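Local coordinates for receptor-like protein kinase ANXUR1 (Arabidopsis thaliana, PDB 6FIG), which probably acts as a cell-surface receptor kinase in plant reproduction, with an ectodomain built from tandem malectin-like modules, at residues A39-P44 against Y79-T84; A111-A116 against P381-S386; L122-S127 against N184-F189. All blocks are in the same frame, centred on the assembly; numbering follows the deposited sequence.

Contact 1: A39-P44 against Y79-T84; sequences ATYQDP and YFYPST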
# COMPACT_ATOMS: atom_id res chain seq x y z
N ALA A 39 1.16 -26.37 12.10
CA ALA A 39 1.93 -27.42 11.43
C ALA A 39 2.99 -27.99 12.38
O ALA A 39 3.58 -27.24 13.16
CB ALA A 39 2.61 -26.88 10.19
N THR A 40 3.22 -29.30 12.29
CA THR A 40 4.21 -29.98 13.15
C THR A 40 5.67 -29.69 12.77
O THR A 40 6.56 -29.84 13.60
CB THR A 40 4.04 -31.53 13.12
OG1 THR A 40 4.04 -31.98 11.75
CG2 THR A 40 2.74 -31.94 13.79
N TYR A 41 5.90 -29.28 11.53
CA TYR A 41 7.24 -29.17 10.96
C TYR A 41 7.36 -27.89 10.14
O TYR A 41 6.43 -27.53 9.41
CB TYR A 41 7.50 -30.43 10.11
CG TYR A 41 8.77 -30.41 9.29
CD1 TYR A 41 10.03 -30.40 9.89
CD2 TYR A 41 8.70 -30.42 7.89
CE1 TYR A 41 11.19 -30.37 9.12
CE2 TYR A 41 9.84 -30.40 7.12
CZ TYR A 41 11.08 -30.38 7.73
OH TYR A 41 12.19 -30.36 6.92
N GLN A 42 8.48 -27.18 10.33
CA GLN A 42 8.83 -25.99 9.55
C GLN A 42 9.85 -26.39 8.49
O GLN A 42 11.03 -26.58 8.80
CB GLN A 42 9.39 -24.88 10.45
CG GLN A 42 9.87 -23.66 9.66
CD GLN A 42 10.17 -22.42 10.48
OE1 GLN A 42 9.94 -22.36 11.68
NE2 GLN A 42 10.69 -21.39 9.80
N ASP A 43 9.39 -26.53 7.26
CA ASP A 43 10.27 -26.84 6.13
C ASP A 43 11.34 -25.73 5.96
O ASP A 43 10.99 -24.55 5.98
CB ASP A 43 9.45 -26.99 4.85
CG ASP A 43 10.19 -27.73 3.76
OD1 ASP A 43 11.09 -27.14 3.13
OD2 ASP A 43 9.86 -28.91 3.53
N PRO A 44 12.63 -26.10 5.82
CA PRO A 44 13.67 -25.06 5.65
C PRO A 44 13.56 -24.16 4.42
O PRO A 44 14.18 -23.10 4.39
CB PRO A 44 14.99 -25.85 5.61
CG PRO A 44 14.63 -27.29 5.61
CD PRO A 44 13.22 -27.43 6.07
N TYR A 79 -3.22 -19.72 0.00
CA TYR A 79 -1.91 -20.21 0.45
C TYR A 79 -2.08 -21.56 1.12
O TYR A 79 -2.91 -21.70 2.03
CB TYR A 79 -1.28 -19.25 1.47
CG TYR A 79 -0.87 -17.89 0.91
CD1 TYR A 79 -1.82 -16.96 0.49
CD2 TYR A 79 0.48 -17.54 0.82
CE1 TYR A 79 -1.44 -15.72 -0.03
CE2 TYR A 79 0.87 -16.30 0.32
CZ TYR A 79 -0.08 -15.39 -0.09
OH TYR A 79 0.35 -14.17 -0.58
N PHE A 80 -1.28 -22.53 0.70
CA PHE A 80 -1.33 -23.88 1.24
C PHE A 80 0.05 -24.38 1.63
O PHE A 80 1.01 -24.24 0.87
CB PHE A 80 -1.90 -24.83 0.20
CG PHE A 80 -3.28 -24.47 -0.27
CD1 PHE A 80 -4.37 -24.71 0.53
CD2 PHE A 80 -3.48 -23.88 -1.53
CE1 PHE A 80 -5.65 -24.39 0.08
CE2 PHE A 80 -4.75 -23.57 -1.97
CZ PHE A 80 -5.84 -23.83 -1.17
N TYR A 81 0.14 -24.98 2.81
CA TYR A 81 1.36 -25.62 3.31
C TYR A 81 0.97 -27.03 3.79
O TYR A 81 0.55 -27.18 4.94
CB TYR A 81 1.95 -24.80 4.45
CG TYR A 81 3.17 -25.42 5.08
CD1 TYR A 81 4.30 -25.69 4.31
CD2 TYR A 81 3.21 -25.73 6.43
CE1 TYR A 81 5.43 -26.27 4.87
CE2 TYR A 81 4.34 -26.31 7.01
CZ TYR A 81 5.45 -26.57 6.23
OH TYR A 81 6.56 -27.15 6.82
N PRO A 82 1.09 -28.05 2.92
CA PRO A 82 0.72 -29.40 3.37
C PRO A 82 1.66 -29.89 4.47
O PRO A 82 2.87 -29.82 4.33
CB PRO A 82 0.83 -30.26 2.10
CG PRO A 82 1.61 -29.47 1.13
CD PRO A 82 1.46 -28.03 1.49
N SER A 83 1.06 -30.37 5.55
CA SER A 83 1.79 -30.89 6.72
C SER A 83 0.80 -31.67 7.57
O SER A 83 -0.38 -31.78 7.21
CB SER A 83 2.40 -29.75 7.54
OG SER A 83 3.22 -30.23 8.59
N THR A 84 1.26 -32.19 8.70
CA THR A 84 0.35 -32.88 9.62
C THR A 84 -0.29 -31.83 10.51
O THR A 84 0.39 -31.10 11.23
CB THR A 84 1.08 -33.96 10.43
OG1 THR A 84 1.67 -34.90 9.52
CG2 THR A 84 0.11 -34.71 11.35
O HOH W 1 7.11 -29.60 4.55
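Y81 holds its CG anti to the backbone N (chi1 177°), which sends the phenol across the gap until its hydroxyl sits among the backbone groups of Y41 and D43. The contact joins two loops of what is probably the first of the tandem malectin-like lobes, one following strand 35-38 and the other leaving the end of strand 73-80 in this beta-rich fold. The Y81 hydroxyl works in both directions: it donates to the carbonyl oxygen of Y41, with 2.6 Å from OH to O, and accepts the amide of D43, with 2.9 Å from N to OH. The first bond reaches its acceptor from above, the phenol oxygen lying 44° out of the Y41 carbonyl plane. The second is moderately bent, at 152°. Together they tie the loop at 41-43 to one aromatic side chain. The rings of Y41 and Y81 do not stack; the two side chains cross at about a right angle. On the CE2 side of Y81 the ring edge meets the A39 methyl, CB lying 3.7 Å from CE2 and close to the ring plane. D43 CB approaches the hydroxyl itself, 3.5 Å from OH. Of the D43 carboxylate, OD1 bonds to S45 OG, while OD2 takes a water. Y81 is also fixed through its backbone, since its N binds the side chain of N154, a residue of the calcium site; the Y81 side chain lies about 8 Å from that ion. Farther along, the contact turns looser: T40 lays its CG2 methyl 3.6 Å from the carbonyl oxygen of T84, while T40 OG1 and S83 OG face each other without bonding. That water completes the polar cluster, donating to D43 OD2 at 3.0 Å and, weakly, to Y81 OH at 3.4 Å.

Contact 2: A111-A116 against P381-S386; sequences AITCQA and PNPEPS. With NAG (2-acetamido-2-deoxy-beta-D-glucopyranose), chain C.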
# COMPACT_ATOMS: atom_id res chain seq x y z
N ALA A 111 -0.80 -31.90 -1.17
CA ALA A 111 0.34 -32.81 -0.93
C ALA A 111 0.94 -33.27 -2.25
O ALA A 111 2.14 -33.09 -2.48
CB ALA A 111 -0.10 -33.99 -0.09
N ILE A 112 0.10 -33.81 -3.13
CA ILE A 112 0.56 -34.29 -4.45
C ILE A 112 1.11 -33.16 -5.32
O ILE A 112 2.14 -33.34 -6.01
CB ILE A 112 -0.58 -35.06 -5.18
CG1 ILE A 112 -0.88 -36.37 -4.45
CG2 ILE A 112 -0.21 -35.36 -6.63
CD1 ILE A 112 -2.17 -37.04 -4.88
N THR A 113 0.44 -32.02 -5.32
CA THR A 113 0.90 -30.87 -6.10
C THR A 113 2.28 -30.42 -5.64
O THR A 113 3.17 -30.20 -6.47
CB THR A 113 -0.12 -29.73 -6.06
OG1 THR A 113 -1.40 -30.24 -6.46
CG2 THR A 113 0.29 -28.59 -7.01
N CYS A 114 2.47 -30.32 -4.32
CA CYS A 114 3.76 -29.95 -3.72
C CYS A 114 4.87 -30.93 -4.06
O CYS A 114 5.98 -30.52 -4.41
CB CYS A 114 3.63 -29.77 -2.21
SG CYS A 114 2.89 -28.17 -1.81
N GLN A 115 4.57 -32.23 -3.99
CA GLN A 115 5.55 -33.27 -4.34
C GLN A 115 5.99 -33.15 -5.81
O GLN A 115 7.19 -33.18 -6.10
CB GLN A 115 4.96 -34.65 -4.08
CG GLN A 115 5.96 -35.80 -4.16
CD GLN A 115 5.31 -37.14 -3.87
OE1 GLN A 115 4.09 -37.24 -3.73
NE2 GLN A 115 6.13 -38.18 -3.79
N ALA A 116 5.02 -32.97 -6.72
CA ALA A 116 5.31 -32.81 -8.16
C ALA A 116 6.17 -31.59 -8.47
O ALA A 116 7.05 -31.65 -9.32
CB ALA A 116 4.02 -32.76 -8.96
N PRO A 381 -6.42 -31.05 -13.03
CA PRO A 381 -6.11 -32.23 -12.23
C PRO A 381 -4.86 -32.03 -11.39
O PRO A 381 -4.10 -31.06 -11.60
CB PRO A 381 -5.89 -33.30 -13.29
CG PRO A 381 -5.43 -32.57 -14.49
CD PRO A 381 -6.06 -31.21 -14.45
N ASN A 382 -4.64 -32.93 -10.44
CA ASN A 382 -3.40 -32.90 -9.68
C ASN A 382 -2.32 -33.43 -10.62
O ASN A 382 -2.60 -34.31 -11.44
CB ASN A 382 -3.48 -33.75 -8.42
CG ASN A 382 -4.57 -33.28 -7.48
OD1 ASN A 382 -4.59 -32.13 -7.04
ND2 ASN A 382 -5.49 -34.19 -7.16
N PRO A 383 -1.10 -32.89 -10.52
CA PRO A 383 -0.01 -33.40 -11.36
C PRO A 383 0.43 -34.82 -10.96
O PRO A 383 0.08 -35.31 -9.88
CB PRO A 383 1.11 -32.38 -11.15
CG PRO A 383 0.81 -31.74 -9.83
CD PRO A 383 -0.67 -31.74 -9.70
N GLU A 384 1.14 -35.47 -11.88
CA GLU A 384 1.69 -36.81 -11.64
C GLU A 384 2.80 -36.74 -10.59
O GLU A 384 3.55 -35.76 -10.55
CB GLU A 384 2.22 -37.41 -12.95
CG GLU A 384 1.13 -37.76 -13.97
CD GLU A 384 0.54 -39.14 -13.77
OE1 GLU A 384 0.17 -39.49 -12.63
OE2 GLU A 384 0.44 -39.90 -14.76
N PRO A 385 2.95 -37.80 -9.75
CA PRO A 385 3.72 -37.69 -8.50
C PRO A 385 5.18 -37.24 -8.65
O PRO A 385 5.62 -36.34 -7.94
CB PRO A 385 3.65 -39.11 -7.90
CG PRO A 385 2.72 -39.89 -8.77
CD PRO A 385 2.68 -39.21 -10.09
N SER A 386 5.90 -37.87 -9.58
CA SER A 386 7.33 -37.60 -9.79
C SER A 386 7.54 -36.40 -10.72
O SER A 386 7.46 -35.25 -10.28
CB SER A 386 8.03 -38.83 -10.38
OG SER A 386 9.40 -38.59 -10.61
C1 NAG C . -8.48 -36.98 -7.40
C2 NAG C . -9.01 -37.98 -8.42
C3 NAG C . -8.22 -39.28 -8.37
C4 NAG C . -6.72 -39.03 -8.42
C5 NAG C . -6.33 -38.05 -7.32
C6 NAG C . -4.84 -37.69 -7.33
C7 NAG C . -11.42 -37.68 -8.82
C8 NAG C . -12.79 -38.06 -8.32
N2 NAG C . -10.41 -38.22 -8.13
O3 NAG C . -8.62 -40.13 -9.45
O4 NAG C . -6.06 -40.29 -8.21
O5 NAG C . -7.07 -36.84 -7.50
O6 NAG C . -4.50 -37.02 -8.55
O7 NAG C . -11.27 -36.95 -9.77
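I112, T113 and A116 turn one flank of helix 110-117 to the proline-rich tail 381-386, and each meets it differently. The A116 methyl presses on the P383 ring, CB to CG only 3.5 Å, tighter than usual for two carbons, and also lies 3.4 Å from the carbonyl oxygen of E384. T113 crosses the same ring at about a right angle, its OG1 3.6 Å from P383 CD; the hydroxyl is hydrogen-bonded to S109 O, just ahead of the helix. I112 stands crosswise to N382. Its CG2 branch, anti to the backbone N, drops to 3.3 Å from P383 O, whereas the CD1 end points outward to the sugar, 3.7 Å from NAG C6. At the last proline, A116 CA makes a CA-H...O contact with P385 O at 3.6 Å. The N382 amide is gripped at both ends, OD1 by the amide of S109 and ND2 by the carbonyl of N107, and ND2 adds weak bonds to NAG O5 (3.1 Å) and O6 (3.3 Å). Y146 OH holds the same sugar. Helix and tail thus form part of a glycan pocket, consistent with an N-linked sugar on N107, which begins an N-F-S sequon.

Contact 3: L122-S127 against N184-F189; sequences LVKEYS and NLQSMF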
# COMPACT_ATOMS: atom_id res chain seq x y z
N LEU A 122 2.38 -23.75 -1.65
CA LEU A 122 1.74 -23.31 -2.90
C LEU A 122 1.01 -22.01 -2.65
O LEU A 122 0.42 -21.81 -1.59
CB LEU A 122 0.67 -24.32 -3.37
CG LEU A 122 1.08 -25.77 -3.55
CD1 LEU A 122 -0.15 -26.64 -3.77
CD2 LEU A 122 2.06 -25.94 -4.69
N VAL A 123 1.02 -21.13 -3.66
CA VAL A 123 0.15 -19.97 -3.68
C VAL A 123 -0.62 -20.03 -5.00
O VAL A 123 -0.03 -19.95 -6.09
CB VAL A 123 0.90 -18.63 -3.58
CG1 VAL A 123 -0.08 -17.48 -3.47
CG2 VAL A 123 1.90 -18.64 -2.43
N LYS A 124 -1.92 -20.23 -4.91
CA LYS A 124 -2.80 -20.21 -6.06
C LYS A 124 -3.32 -18.79 -6.18
O LYS A 124 -3.79 -18.23 -5.20
CB LYS A 124 -3.98 -21.17 -5.90
CG LYS A 124 -3.61 -22.63 -5.69
CD LYS A 124 -3.12 -23.30 -6.94
CE LYS A 124 -3.04 -24.81 -6.70
NZ LYS A 124 -2.67 -25.59 -7.89
N GLU A 125 -3.24 -18.18 -7.36
CA GLU A 125 -3.68 -16.82 -7.54
C GLU A 125 -4.65 -16.75 -8.70
O GLU A 125 -4.36 -17.30 -9.80
CB GLU A 125 -2.49 -15.90 -7.83
CG GLU A 125 -2.88 -14.44 -8.04
CD GLU A 125 -1.70 -13.57 -8.39
OE1 GLU A 125 -1.47 -13.40 -9.59
OE2 GLU A 125 -1.02 -13.03 -7.48
N TYR A 126 -5.74 -16.04 -8.49
CA TYR A 126 -6.81 -15.88 -9.46
C TYR A 126 -7.15 -14.42 -9.61
O TYR A 126 -7.00 -13.64 -8.68
CB TYR A 126 -8.05 -16.66 -9.00
CG TYR A 126 -7.75 -18.08 -8.70
CD1 TYR A 126 -7.75 -19.05 -9.72
CD2 TYR A 126 -7.42 -18.49 -7.42
CE1 TYR A 126 -7.43 -20.36 -9.46
CE2 TYR A 126 -7.10 -19.80 -7.14
CZ TYR A 126 -7.10 -20.74 -8.16
OH TYR A 126 -6.75 -22.03 -7.90
N SER A 127 -7.63 -14.04 -10.80
CA SER A 127 -8.17 -12.73 -11.04
C SER A 127 -9.63 -12.90 -11.42
O SER A 127 -9.95 -13.47 -12.47
CB SER A 127 -7.43 -11.96 -12.13
OG SER A 127 -8.05 -10.69 -12.34
N ASN A 184 -12.58 -14.84 -15.84
CA ASN A 184 -11.90 -15.23 -14.61
C ASN A 184 -10.64 -15.94 -15.01
O ASN A 184 -10.69 -16.79 -15.91
CB ASN A 184 -12.80 -16.13 -13.77
CG ASN A 184 -14.08 -15.43 -13.38
OD1 ASN A 184 -14.05 -14.45 -12.61
ND2 ASN A 184 -15.21 -15.89 -13.93
N LEU A 185 -9.51 -15.56 -14.40
CA LEU A 185 -8.22 -16.06 -14.83
C LEU A 185 -7.50 -16.66 -13.65
O LEU A 185 -7.69 -16.21 -12.51
CB LEU A 185 -7.35 -14.93 -15.39
CG LEU A 185 -7.92 -14.05 -16.50
CD1 LEU A 185 -7.00 -12.84 -16.72
CD2 LEU A 185 -8.03 -14.83 -17.78
N GLN A 186 -6.68 -17.66 -13.91
CA GLN A 186 -5.70 -18.14 -12.94
C GLN A 186 -4.31 -17.72 -13.41
O GLN A 186 -3.94 -17.98 -14.57
CB GLN A 186 -5.76 -19.65 -12.79
CG GLN A 186 -4.73 -20.22 -11.82
CD GLN A 186 -4.80 -21.71 -11.65
OE1 GLN A 186 -5.64 -22.40 -12.24
NE2 GLN A 186 -3.89 -22.23 -10.83
N SER A 187 -3.53 -17.14 -12.51
CA SER A 187 -2.13 -16.81 -12.77
C SER A 187 -1.31 -18.06 -12.70
O SER A 187 -1.22 -18.69 -11.67
CB SER A 187 -1.62 -15.80 -11.74
OG SER A 187 -2.41 -14.65 -11.77
N MET A 188 -0.74 -18.48 -13.83
CA MET A 188 0.02 -19.71 -13.86
C MET A 188 1.50 -19.47 -13.61
O MET A 188 2.13 -20.21 -12.89
CB MET A 188 -0.17 -20.44 -15.20
CG MET A 188 -1.61 -20.65 -15.61
SD MET A 188 -2.55 -21.69 -14.45
CE MET A 188 -1.80 -23.29 -14.68
N PHE A 189 2.05 -18.46 -14.29
CA PHE A 189 3.47 -18.10 -14.19
C PHE A 189 3.59 -16.60 -14.36
O PHE A 189 2.81 -15.98 -15.10
CB PHE A 189 4.31 -18.79 -15.27
CG PHE A 189 4.27 -20.28 -15.19
CD1 PHE A 189 5.08 -20.95 -14.30
CD2 PHE A 189 3.33 -20.99 -15.93
CE1 PHE A 189 4.99 -22.30 -14.17
CE2 PHE A 189 3.24 -22.36 -15.82
CZ PHE A 189 4.07 -23.02 -14.93
O HOH W 2 -3.10 -24.91 -10.54
O HOH W 3 -2.10 -19.98 -9.45
O HOH W 4 -6.86 -23.70 -10.11
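Strands 122-127 and 185-189 run antiparallel with a marked twist, 138° between their directions, and S127 and L185 form a regular hydrogen-bonded pair: S127 N to L185 O is 2.8 Å and L185 N to S127 O 2.9 Å. Beyond it the strands splay. S187 N still reaches E125 O at 2.8 Å, but the return bond is replaced by a water that accepts from E125 N and donates to S187 O, 2.7 Å away. Just after, M188 and F189 both face I369, a classic beta bulge. On the side of E125 and S187, the glutamate is fully extended (chi1 179°) and its OE1 accepts a hydrogen bond from the S187 hydroxyl through the anti lone pair, OG to OE1 2.7 Å. OE1 also forms a salt bridge with R190, and OE2 one with R77. On the other face Y126 and Q186 lie side by side and point the same way, ring and amide planes 43° apart, with Y126 CE1 3.6 Å from Q186 CG. Two waters take the amide NH2 of Q186, one shared with K124 NZ and the other being the water between the strands. Q186 OE1 receives K371 NZ and a third water, which also meets Y126 OH. The strand pair appears to join the two malectin-like lobes, and its chemistry implies a polar seam: R77 and R190 probably favour a charged E125, one bound water bridges the diverging backbones, and two more link the polar side chains.

Contact 3 is the buried one, near the centre of the chain; contact 1 is partly buried toward one end, and contact 2 lies at the surface. Contacts 1 and 3 reach neighbouring strands, 73-80 and 122-128, which meet where F80 O lies 2.9 Å from L122 N, probably a hydrogen bond. The helical half of contact 2, 111-116, lies between them in sequence and packs on both, C114 SG touching P82 CG and L122 CG. Their chemistry follows their place: backbone pairing, salt bridges and ordered water in the interior, a single tyrosine hydroxyl tying two loops in contact 1, and mainly van der Waals proline packing beside a sugar in contact 2.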